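Local atomic coordinates of dTDP-4-dehydrorhamnose reductase (Sulfolobus tokodaii, PDB entry 2GGS), a protein that binds NADPH in a Rossmann-type fold and probably reduces dTDP-4-dehydrorhamnose. Residues A[102-107]-A[146-151]; A[118-123]-A[203-208]; A[194-199]-A[256-261]. All blocks are in the same frame, centred on the assembly; numbering follows the deposited sequence.

Interaction 1: residues A[102-107]-A[146-151]; sequences IVHIST and SLIIRT. With NDP (NADPH dihydro-nicotinamide-adenine-dinucleotide phosphate), chain C.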
loop_
_atom_site.group_PDB
_atom_site.type_symbol
_atom_site.label_atom_id
_atom_site.label_comp_id
_atom_site.label_asym_id
_atom_site.label_seq_id
_atom_site.Cartn_x
_atom_site.Cartn_y
_atom_site.Cartn_z
ATOM N N ILE A 102 0.701 -16.680 -1.947
ATOM C CA ILE A 102 1.017 -15.503 -1.134
ATOM C C ILE A 102 1.127 -14.253 -2.019
ATOM O O ILE A 102 1.893 -14.240 -2.992
ATOM C CB ILE A 102 2.316 -15.716 -0.390
ATOM C CG1 ILE A 102 2.144 -16.881 0.614
ATOM C CG2 ILE A 102 2.768 -14.396 0.308
ATOM C CD1 ILE A 102 3.199 -16.959 1.621
ATOM N N VAL A 103 0.345 -13.226 -1.695
ATOM C CA VAL A 103 0.388 -11.936 -2.419
ATOM C C VAL A 103 0.786 -10.859 -1.424
ATOM O O VAL A 103 0.042 -10.602 -0.456
ATOM C CB VAL A 103 -1.005 -11.563 -3.052
ATOM C CG1 VAL A 103 -0.923 -10.186 -3.760
ATOM C CG2 VAL A 103 -1.476 -12.670 -3.999
ATOM N N HIS A 104 1.952 -10.246 -1.623
ATOM C CA HIS A 104 2.476 -9.339 -0.624
ATOM C C HIS A 104 2.451 -7.916 -1.214
ATOM O O HIS A 104 2.872 -7.709 -2.350
ATOM C CB HIS A 104 3.927 -9.712 -0.259
ATOM C CG HIS A 104 4.596 -8.656 0.553
ATOM N ND1 HIS A 104 4.193 -8.373 1.846
ATOM C CD2 HIS A 104 5.567 -7.758 0.251
ATOM C CE1 HIS A 104 4.887 -7.349 2.300
ATOM N NE2 HIS A 104 5.747 -6.969 1.365
ATOM N N ILE A 105 1.993 -6.946 -0.430
ATOM C CA ILE A 105 1.891 -5.578 -0.948
ATOM C C ILE A 105 3.104 -4.766 -0.528
ATOM O O ILE A 105 3.507 -4.770 0.639
ATOM C CB ILE A 105 0.578 -4.889 -0.485
ATOM C CG1 ILE A 105 -0.667 -5.772 -0.768
ATOM C CG2 ILE A 105 0.480 -3.479 -1.150
ATOM C CD1 ILE A 105 -0.857 -6.209 -2.229
ATOM N N SER A 106 3.723 -4.070 -1.490
ATOM C CA SER A 106 4.896 -3.280 -1.204
ATOM C C SER A 106 4.743 -1.832 -1.704
ATOM O O SER A 106 3.630 -1.379 -2.004
ATOM C CB SER A 106 6.166 -3.964 -1.734
ATOM O OG SER A 106 7.366 -3.343 -1.257
ATOM N N THR A 107 5.856 -1.109 -1.729
ATOM C CA THR A 107 5.819 0.364 -1.832
ATOM C C THR A 107 6.853 0.941 -2.800
ATOM O O THR A 107 7.971 0.439 -2.925
ATOM C CB THR A 107 5.974 1.027 -0.414
ATOM O OG1 THR A 107 5.963 2.463 -0.531
ATOM C CG2 THR A 107 7.279 0.572 0.270
ATOM N N SER A 146 5.288 -16.777 -5.176
ATOM C CA SER A 146 4.579 -15.641 -4.526
ATOM C C SER A 146 4.539 -14.463 -5.501
ATOM O O SER A 146 5.289 -14.448 -6.472
ATOM C CB SER A 146 5.280 -15.180 -3.252
ATOM O OG SER A 146 6.455 -14.480 -3.572
ATOM N N LEU A 147 3.695 -13.486 -5.199
ATOM C CA LEU A 147 3.590 -12.251 -5.999
ATOM C C LEU A 147 3.801 -11.054 -5.057
ATOM O O LEU A 147 3.137 -10.977 -4.019
ATOM C CB LEU A 147 2.184 -12.135 -6.598
ATOM C CG LEU A 147 1.956 -10.920 -7.489
ATOM C CD1 LEU A 147 2.928 -10.953 -8.696
ATOM C CD2 LEU A 147 0.488 -10.868 -7.907
ATOM N N ILE A 148 4.699 -10.145 -5.448
ATOM C CA ILE A 148 4.920 -8.867 -4.745
ATOM C C ILE A 148 4.289 -7.816 -5.656
ATOM O O ILE A 148 4.632 -7.712 -6.848
ATOM C CB ILE A 148 6.413 -8.537 -4.524
ATOM C CG1 ILE A 148 7.023 -9.466 -3.456
ATOM C CG2 ILE A 148 6.600 -7.055 -4.137
ATOM C CD1 ILE A 148 8.535 -9.566 -3.542
ATOM N N ILE A 149 3.367 -7.044 -5.087
ATOM C CA ILE A 149 2.741 -5.939 -5.819
ATOM C C ILE A 149 3.253 -4.636 -5.232
ATOM O O ILE A 149 2.954 -4.340 -4.079
ATOM C CB ILE A 149 1.200 -5.988 -5.712
ATOM C CG1 ILE A 149 0.600 -7.304 -6.244
ATOM C CG2 ILE A 149 0.607 -4.783 -6.448
ATOM C CD1 ILE A 149 -0.921 -7.344 -6.144
ATOM N N ARG A 150 4.030 -3.859 -6.006
ATOM C CA ARG A 150 4.475 -2.556 -5.486
ATOM C C ARG A 150 3.450 -1.509 -5.918
ATOM O O ARG A 150 3.006 -1.489 -7.058
ATOM C CB ARG A 150 5.830 -2.151 -6.020
ATOM C CG ARG A 150 6.954 -3.140 -5.709
ATOM C CD ARG A 150 8.323 -2.433 -5.794
ATOM N NE ARG A 150 9.457 -3.321 -5.531
ATOM C CZ ARG A 150 10.287 -3.773 -6.478
ATOM N NH1 ARG A 150 10.106 -3.440 -7.769
ATOM N NH2 ARG A 150 11.294 -4.565 -6.141
ATOM N N THR A 151 3.113 -0.622 -4.999
ATOM C CA THR A 151 2.119 0.430 -5.295
ATOM C C THR A 151 2.582 1.751 -4.670
ATOM O O THR A 151 3.624 1.803 -3.982
ATOM C CB THR A 151 0.710 -0.011 -4.885
ATOM O OG1 THR A 151 -0.291 0.862 -5.432
ATOM C CG2 THR A 151 0.572 -0.059 -3.388
HETATM P PA NDP C . -3.208 1.412 6.424
HETATM O O1A NDP C . -2.323 2.226 7.272
HETATM O O2A NDP C . -4.519 2.042 6.140
HETATM O O5B NDP C . -3.473 -0.016 7.046
HETATM C C5B NDP C . -2.459 -0.687 7.773
HETATM C C4B NDP C . -3.059 -2.014 8.163
HETATM O O4B NDP C . -2.021 -2.786 8.771
HETATM C C3B NDP C . -4.233 -1.890 9.120
HETATM O O3B NDP C . -5.216 -2.815 8.741
HETATM C C2B NDP C . -3.588 -2.312 10.447
HETATM O O2B NDP C . -4.571 -2.887 11.253
HETATM C C1B NDP C . -2.598 -3.351 9.939
HETATM N N9A NDP C . -1.543 -3.605 10.926
HETATM C C8A NDP C . -0.542 -2.760 11.298
HETATM N N7A NDP C . 0.203 -3.377 12.260
HETATM C C5A NDP C . -0.335 -4.589 12.480
HETATM C C6A NDP C . 0.000 -5.629 13.355
HETATM N N6A NDP C . 0.996 -5.462 14.270
HETATM N N1A NDP C . -0.800 -6.738 13.335
HETATM C C2A NDP C . -1.894 -6.888 12.491
HETATM N N3A NDP C . -2.224 -5.855 11.648
HETATM C C4A NDP C . -1.457 -4.740 11.660
HETATM O O3 NDP C . -2.289 1.097 5.125
HETATM P PN NDP C . -2.771 1.050 3.577
HETATM O O1N NDP C . -4.012 0.338 3.367
HETATM O O2N NDP C . -2.610 2.459 3.151
HETATM O O5D NDP C . -1.532 0.252 2.954
HETATM C C5D NDP C . -1.695 -1.088 2.501
HETATM C C4D NDP C . -0.376 -1.677 2.016
HETATM O O4D NDP C . 0.093 -0.886 0.949
HETATM C C3D NDP C . 0.736 -1.693 3.061
HETATM O O3D NDP C . 1.486 -2.837 2.749
HETATM C C2D NDP C . 1.538 -0.451 2.760
HETATM O O2D NDP C . 2.867 -0.589 3.233
HETATM C C1D NDP C . 1.428 -0.449 1.215
HETATM N N1N NDP C . 1.648 0.900 0.680
HETATM C C2N NDP C . 0.950 1.933 1.246
HETATM C C3N NDP C . 0.948 3.202 0.685
HETATM C C7N NDP C . 0.162 4.286 1.349
HETATM O O7N NDP C . 0.346 5.616 0.922
HETATM N N7N NDP C . -0.681 3.985 2.335
HETATM C C4N NDP C . 1.740 3.490 -0.577
HETATM C C5N NDP C . 2.506 2.302 -1.110
HETATM C C6N NDP C . 2.408 1.066 -0.460
HETATM P P2B NDP C . -5.254 -2.072 12.527
HETATM O O1X NDP C . -6.482 -2.856 12.761
HETATM O O2X NDP C . -5.499 -0.658 12.123
HETATM O O3X NDP C . -4.288 -2.082 13.740
#
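Ile-105 and Ile-149 both carry CG1 beside the backbone N (chi1 -51° and -58°), which leaves CG2 of Ile-105 anti to that nitrogen and directed at the cofactor while CD1 turns back to the neighbouring strand. The two strands are parallel neighbours in a Rossmann fold, joined through helix 129-141 as a beta-alpha-beta unit. Five backbone bonds link them, from Leu-147 N to Ile-102 O through to Thr-151 N with Ser-106 O; the last, at 3.1 Å, is the longest and least straight (152°). On the face of Val-103, Ile-105 and Ile-149, CG1 of Val-103 touches CD1 of Ile-149 at 3.7 Å, and CD1 of Ile-105 lies 4.1 Å from Ile-149 CB, these two side chains running side by side. Helix 186-199 covers this face. On the other face Ser-106 CB rests on Ile-148 CG2, while the Ser-106 hydroxyl and the Arg-150 guanidinium both turn to Glu-138. Ile-105 CG2 lies 3.4 Å from NADPH O4D, and an alanine here would probably leave a gap between the nicotinamide ribose and Ile-149. At the strand ends, CG2 of Thr-151 comes within 3.6 Å of C6N on the nicotinamide ring.

Interaction 2: residues A[118-123]-A[203-208]; sequences YKEEDI and GIIHVA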
loop_
_atom_site.group_PDB
_atom_site.type_symbol
_atom_site.label_atom_id
_atom_site.label_comp_id
_atom_site.label_asym_id
_atom_site.label_seq_id
_atom_site.Cartn_x
_atom_site.Cartn_y
_atom_site.Cartn_z
ATOM N N TYR A 118 9.756 3.940 -12.084
ATOM C CA TYR A 118 10.462 2.684 -11.783
ATOM C C TYR A 118 9.755 1.461 -12.300
ATOM O O TYR A 118 8.544 1.322 -12.108
ATOM C CB TYR A 118 10.679 2.540 -10.271
ATOM C CG TYR A 118 11.667 3.551 -9.740
ATOM C CD1 TYR A 118 13.038 3.326 -9.870
ATOM C CD2 TYR A 118 11.240 4.754 -9.145
ATOM C CE1 TYR A 118 13.963 4.262 -9.402
ATOM C CE2 TYR A 118 12.151 5.681 -8.670
ATOM C CZ TYR A 118 13.509 5.427 -8.807
ATOM O OH TYR A 118 14.429 6.325 -8.358
ATOM N N LYS A 119 10.507 0.578 -12.973
ATOM C CA LYS A 119 9.969 -0.694 -13.445
ATOM C C LYS A 119 10.332 -1.809 -12.464
ATOM O O LYS A 119 11.151 -1.590 -11.572
ATOM C CB LYS A 119 10.423 -1.015 -14.878
ATOM C CG LYS A 119 11.881 -0.934 -15.118
ATOM C CD LYS A 119 12.195 -1.146 -16.647
ATOM C CE LYS A 119 11.579 -0.074 -17.550
ATOM N NZ LYS A 119 12.333 1.253 -17.526
ATOM N N GLU A 120 9.714 -2.979 -12.632
ATOM C CA GLU A 120 9.855 -4.077 -11.658
ATOM C C GLU A 120 11.293 -4.459 -11.334
ATOM O O GLU A 120 11.630 -4.726 -10.178
ATOM C CB GLU A 120 9.070 -5.317 -12.063
ATOM C CG GLU A 120 7.539 -5.158 -11.962
ATOM C CD GLU A 120 6.863 -4.424 -13.168
ATOM O OE1 GLU A 120 7.577 -3.899 -14.065
ATOM O OE2 GLU A 120 5.629 -4.334 -13.177
ATOM N N GLU A 121 12.130 -4.454 -12.372
ATOM C CA GLU A 121 13.505 -4.918 -12.256
ATOM C C GLU A 121 14.497 -3.838 -11.806
ATOM O O GLU A 121 15.667 -4.148 -11.563
ATOM C CB GLU A 121 13.932 -5.570 -13.582
ATOM C CG GLU A 121 14.069 -4.595 -14.741
ATOM C CD GLU A 121 12.810 -4.454 -15.601
ATOM O OE1 GLU A 121 11.657 -4.635 -15.134
ATOM O OE2 GLU A 121 12.987 -4.151 -16.798
ATOM N N ASP A 122 14.062 -2.579 -11.711
ATOM C CA ASP A 122 14.932 -1.511 -11.174
ATOM C C ASP A 122 15.327 -1.831 -9.731
ATOM O O ASP A 122 14.585 -2.518 -9.010
ATOM C CB ASP A 122 14.273 -0.129 -11.228
ATOM C CG ASP A 122 14.185 0.449 -12.643
ATOM O OD1 ASP A 122 15.067 0.188 -13.484
ATOM O OD2 ASP A 122 13.253 1.218 -12.904
ATOM N N ILE A 123 16.506 -1.378 -9.322
ATOM C CA ILE A 123 17.069 -1.804 -8.048
ATOM C C ILE A 123 16.648 -0.888 -6.916
ATOM O O ILE A 123 16.978 0.307 -6.915
ATOM C CB ILE A 123 18.637 -1.834 -8.119
ATOM C CG1 ILE A 123 19.114 -2.806 -9.194
ATOM C CG2 ILE A 123 19.243 -2.163 -6.747
ATOM C CD1 ILE A 123 18.728 -4.235 -8.958
ATOM N N GLY A 203 6.020 -13.444 -9.107
ATOM C CA GLY A 203 7.116 -12.508 -9.378
ATOM C C GLY A 203 6.893 -11.152 -8.725
ATOM O O GLY A 203 6.429 -11.084 -7.584
ATOM N N ILE A 204 7.239 -10.080 -9.432
ATOM C CA ILE A 204 6.978 -8.721 -8.941
ATOM C C ILE A 204 6.122 -8.001 -9.988
ATOM O O ILE A 204 6.277 -8.251 -11.182
ATOM C CB ILE A 204 8.284 -7.940 -8.716
ATOM C CG1 ILE A 204 9.214 -8.735 -7.797
ATOM C CG2 ILE A 204 7.990 -6.546 -8.126
ATOM C CD1 ILE A 204 10.571 -8.135 -7.629
ATOM N N ILE A 205 5.183 -7.169 -9.552
ATOM C CA ILE A 205 4.347 -6.399 -10.498
ATOM C C ILE A 205 4.065 -5.037 -9.889
ATOM O O ILE A 205 3.815 -4.952 -8.690
ATOM C CB ILE A 205 3.047 -7.142 -10.937
ATOM C CG1 ILE A 205 2.299 -6.429 -12.088
ATOM C CG2 ILE A 205 2.069 -7.314 -9.752
ATOM C CD1 ILE A 205 1.125 -7.271 -12.638
ATOM N N HIS A 206 4.172 -3.992 -10.702
ATOM C CA HIS A 206 3.825 -2.628 -10.264
ATOM C C HIS A 206 2.401 -2.315 -10.619
ATOM O O HIS A 206 2.005 -2.428 -11.796
ATOM C CB HIS A 206 4.739 -1.579 -10.901
ATOM C CG HIS A 206 6.133 -1.606 -10.368
ATOM N ND1 HIS A 206 7.126 -0.781 -10.835
ATOM C CD2 HIS A 206 6.700 -2.379 -9.402
ATOM C CE1 HIS A 206 8.248 -1.033 -10.170
ATOM N NE2 HIS A 206 8.000 -1.968 -9.268
ATOM N N VAL A 207 1.612 -1.900 -9.635
ATOM C CA VAL A 207 0.230 -1.481 -9.894
ATOM C C VAL A 207 0.018 -0.132 -9.166
ATOM O O VAL A 207 -0.214 -0.106 -7.962
ATOM C CB VAL A 207 -0.832 -2.529 -9.431
ATOM C CG1 VAL A 207 -2.222 -2.076 -9.800
ATOM C CG2 VAL A 207 -0.568 -3.926 -10.014
ATOM N N ALA A 208 0.111 0.986 -9.896
ATOM C CA ALA A 208 -0.087 2.314 -9.312
ATOM C C ALA A 208 -0.645 3.302 -10.342
ATOM O O ALA A 208 -0.976 2.898 -11.466
ATOM C CB ALA A 208 1.212 2.841 -8.713
HETATM O O HOH W 1 3.344 -3.097 -14.033
#
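Ile-204 opens the contact on strand 203-206, an outermost strand of the parallel Rossmann sheet, against a type I beta turn running from Lys-119 to Asp-122, within which Lys-119 N bonds to Asp-122 OD2. Ile-204 CG2 lies 4.1 Å from Glu-120 CG, which also lies 3.4 Å from Ile-204 O. Ile-205 turns its side chain away from the turn, toward helix 186-199, and offers chiefly its CA to the Glu-120 carboxylate. On this strand His-206 carries most of the contact. Its backbone N gives a nearly straight bond (163°) to Glu-120 OE2 at 2.9 Å, met on the anti side and 32° out of the carboxylate plane. The bend of Glu-120 at chi2 folds its carboxylate back over the imidazole, the two planes stacked 22° apart. Glu-120 CA makes a CH-pi contact over a face of the His-206 ring, 4.0 Å from the centroid. At the ring edge ND1 makes a weak bond to Tyr-118 O, whereas NE2 pairs with Arg-150, whose NH1 also holds Glu-120 O. Both ring nitrogens thus have partners, which probably limits the ring's rotation. A water lies 2.7 Å from both Glu-120 OE2 and His-206 O and bridges them.

Interaction 3: residues A[194-199]-A[256-261]; sequences LELLEL and RKILST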
loop_
_atom_site.group_PDB
_atom_site.type_symbol
_atom_site.label_atom_id
_atom_site.label_comp_id
_atom_site.label_asym_id
_atom_site.label_seq_id
_atom_site.Cartn_x
_atom_site.Cartn_y
_atom_site.Cartn_z
ATOM N N LEU A 194 -7.848 -8.052 -7.258
ATOM C CA LEU A 194 -8.834 -9.083 -7.571
ATOM C C LEU A 194 -8.562 -9.728 -8.943
ATOM O O LEU A 194 -8.596 -10.956 -9.070
ATOM C CB LEU A 194 -10.239 -8.520 -7.575
ATOM C CG LEU A 194 -11.346 -9.404 -6.972
ATOM C CD1 LEU A 194 -12.727 -8.814 -7.139
ATOM C CD2 LEU A 194 -11.310 -10.821 -7.484
ATOM N N GLU A 195 -8.316 -8.912 -9.954
ATOM C CA GLU A 195 -8.016 -9.468 -11.301
ATOM C C GLU A 195 -6.758 -10.322 -11.290
ATOM O O GLU A 195 -6.676 -11.394 -11.923
ATOM C CB GLU A 195 -7.812 -8.344 -12.313
ATOM C CG GLU A 195 -8.996 -8.031 -13.164
ATOM C CD GLU A 195 -8.623 -7.136 -14.313
ATOM O OE1 GLU A 195 -8.151 -7.666 -15.351
ATOM O OE2 GLU A 195 -8.792 -5.907 -14.164
ATOM N N LEU A 196 -5.746 -9.832 -10.591
ATOM C CA LEU A 196 -4.466 -10.518 -10.506
ATOM C C LEU A 196 -4.601 -11.892 -9.865
ATOM O O LEU A 196 -3.962 -12.849 -10.295
ATOM C CB LEU A 196 -3.450 -9.666 -9.737
ATOM C CG LEU A 196 -2.823 -8.553 -10.569
ATOM C CD1 LEU A 196 -1.964 -7.599 -9.711
ATOM C CD2 LEU A 196 -2.019 -9.143 -11.718
ATOM N N LEU A 197 -5.424 -11.961 -8.816
ATOM C CA LEU A 197 -5.678 -13.197 -8.071
ATOM C C LEU A 197 -6.121 -14.331 -8.952
ATOM O O LEU A 197 -5.539 -15.423 -8.890
ATOM C CB LEU A 197 -6.768 -12.974 -7.021
ATOM C CG LEU A 197 -6.337 -12.160 -5.809
ATOM C CD1 LEU A 197 -7.262 -12.456 -4.643
ATOM C CD2 LEU A 197 -4.904 -12.481 -5.443
ATOM N N GLU A 198 -7.184 -14.068 -9.719
ATOM C CA GLU A 198 -7.749 -15.038 -10.639
ATOM C C GLU A 198 -6.637 -15.595 -11.501
ATOM O O GLU A 198 -6.622 -16.786 -11.767
ATOM C CB GLU A 198 -8.897 -14.451 -11.527
ATOM C CG GLU A 198 -9.193 -12.932 -11.408
ATOM C CD GLU A 198 -9.512 -12.207 -12.764
ATOM O OE1 GLU A 198 -10.664 -11.692 -12.923
ATOM O OE2 GLU A 198 -8.608 -12.112 -13.651
ATOM N N LEU A 199 -5.700 -14.727 -11.905
ATOM C CA LEU A 199 -4.601 -15.074 -12.816
ATOM C C LEU A 199 -3.450 -15.860 -12.195
ATOM O O LEU A 199 -2.641 -16.432 -12.926
ATOM C CB LEU A 199 -4.051 -13.816 -13.500
ATOM C CG LEU A 199 -5.021 -13.046 -14.399
ATOM C CD1 LEU A 199 -4.421 -11.741 -14.841
ATOM C CD2 LEU A 199 -5.476 -13.874 -15.610
ATOM N N ARG A 256 -0.674 -2.794 -16.950
ATOM C CA ARG A 256 -1.614 -2.178 -17.883
ATOM C C ARG A 256 -1.872 -3.131 -19.026
ATOM O O ARG A 256 -2.994 -3.193 -19.475
ATOM C CB ARG A 256 -1.129 -0.833 -18.408
ATOM C CG ARG A 256 -1.208 0.293 -17.400
ATOM C CD ARG A 256 -1.151 1.652 -18.111
ATOM N NE ARG A 256 -0.811 2.763 -17.201
ATOM C CZ ARG A 256 -0.766 4.042 -17.568
ATOM N NH1 ARG A 256 -1.027 4.378 -18.835
ATOM N NH2 ARG A 256 -0.463 4.984 -16.678
ATOM N N LYS A 257 -0.869 -3.902 -19.443
ATOM C CA LYS A 257 -1.120 -4.954 -20.459
ATOM C C LYS A 257 -1.952 -6.126 -19.928
ATOM O O LYS A 257 -2.900 -6.565 -20.545
ATOM C CB LYS A 257 0.181 -5.461 -21.069
ATOM C CG LYS A 257 0.997 -4.359 -21.723
ATOM C CD LYS A 257 2.276 -4.932 -22.316
ATOM C CE LYS A 257 3.109 -3.829 -22.978
ATOM N NZ LYS A 257 2.324 -3.156 -24.041
ATOM N N ILE A 258 -1.610 -6.605 -18.739
ATOM C CA ILE A 258 -2.243 -7.784 -18.146
ATOM C C ILE A 258 -3.708 -7.559 -17.767
ATOM O O ILE A 258 -4.589 -8.408 -17.990
ATOM C CB ILE A 258 -1.448 -8.215 -16.900
ATOM C CG1 ILE A 258 -0.101 -8.789 -17.313
ATOM C CG2 ILE A 258 -2.253 -9.219 -16.030
ATOM C CD1 ILE A 258 0.980 -8.656 -16.250
ATOM N N LEU A 259 -3.974 -6.408 -17.164
ATOM C CA LEU A 259 -5.261 -6.179 -16.565
ATOM C C LEU A 259 -6.214 -5.443 -17.496
ATOM O O LEU A 259 -5.808 -4.551 -18.268
ATOM C CB LEU A 259 -5.077 -5.409 -15.255
ATOM C CG LEU A 259 -4.134 -6.106 -14.272
ATOM C CD1 LEU A 259 -4.004 -5.259 -13.031
ATOM C CD2 LEU A 259 -4.594 -7.526 -13.895
ATOM N N SER A 260 -7.489 -5.806 -17.407
ATOM C CA SER A 260 -8.511 -5.136 -18.227
ATOM C C SER A 260 -8.860 -3.754 -17.712
ATOM O O SER A 260 -9.001 -2.804 -18.508
ATOM C CB SER A 260 -9.773 -5.977 -18.313
ATOM O OG SER A 260 -9.435 -7.243 -18.828
ATOM N N THR A 261 -8.978 -3.655 -16.390
ATOM C CA THR A 261 -9.471 -2.454 -15.696
ATOM C C THR A 261 -8.491 -1.275 -15.697
ATOM O O THR A 261 -7.286 -1.467 -15.552
ATOM C CB THR A 261 -9.847 -2.774 -14.223
ATOM O OG1 THR A 261 -10.689 -1.731 -13.703
ATOM C CG2 THR A 261 -8.576 -2.946 -13.294
#
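Glu-195 grips two successive backbone amides with its two carboxylate oxygens: OE1 takes Ser-260 N at 2.9 Å and OE2 takes Thr-261 N at 3.2 Å. The first bond is nearly straight (169°) and uses the syn lone pair of OE1; the second arrives on the syn side of OE2, 15° out of the carboxylate plane. One carboxylate therefore spans both amides in a bidentate grip, which probably helps to hold the chain just after helix 253-258. Beyond CG the Glu-195 chain is extended (chi2 -168°), which carries the carboxylate across to the other segment, and the paired bonds probably hold it from turning. Close carbons surround these bonds. Thr-261 CG2 lies beside OE2, and the aliphatic part of Glu-195 crosses Leu-259, its CB 3.7 Å from Leu-259 CD2.

Leu-259, the first residue to leave helical backbone angles, joins the polar and apolar parts of the contact. Its CD2 also meets Leu-196 CD2 at 3.7 Å, the two side chains crossing at about a right angle. Farther out, Leu-199 CD1 packs on Ile-258 CG2 at 3.5 Å, a methyl-to-methyl contact in which exposed Leu-199 meets partly exposed Ile-258. Leu-199 CD1 reaches Leu-259 CD2 more loosely, at 4.3 Å.

This is structural packing about 13 Å from the cofactor, measured from the side chain of Leu-196, and joins the last turns of helix 186-199 to the end of helix 253-258. Leu-196 and Ile-258 also touch Ile-205 of strand 203-206, so both helices lie on the same outer strand of the sheet. Elsewhere around helix 186-199, Leu-197 reaches Tyr-101 and Val-103 of strand 101-107, and Leu-194 packs on Leu-19 and Leu-20 of helix 11-20.

In the fold
Interaction 1 is wholly buried in the sheet beside the cofactor; interaction 2 is also buried but lies farther from the chain centre, and interaction 3 is partly buried toward the surface. Interactions 1 and 2 meet in the sheet, where Ile-205 N bonds to Ile-148 O and Thr-151 OG1 probably bonds to Val-207 O, extending the parallel order to an outermost strand. Helix 186-199 connects all three, with Leu-196 packing on both Ile-149 and Val-207. Their chemistry differs with place. Regular strand bonds and branched aliphatic side chains make the first, whereas a glutamate carboxylate receives one backbone amide in interaction 2 and two in interaction 3.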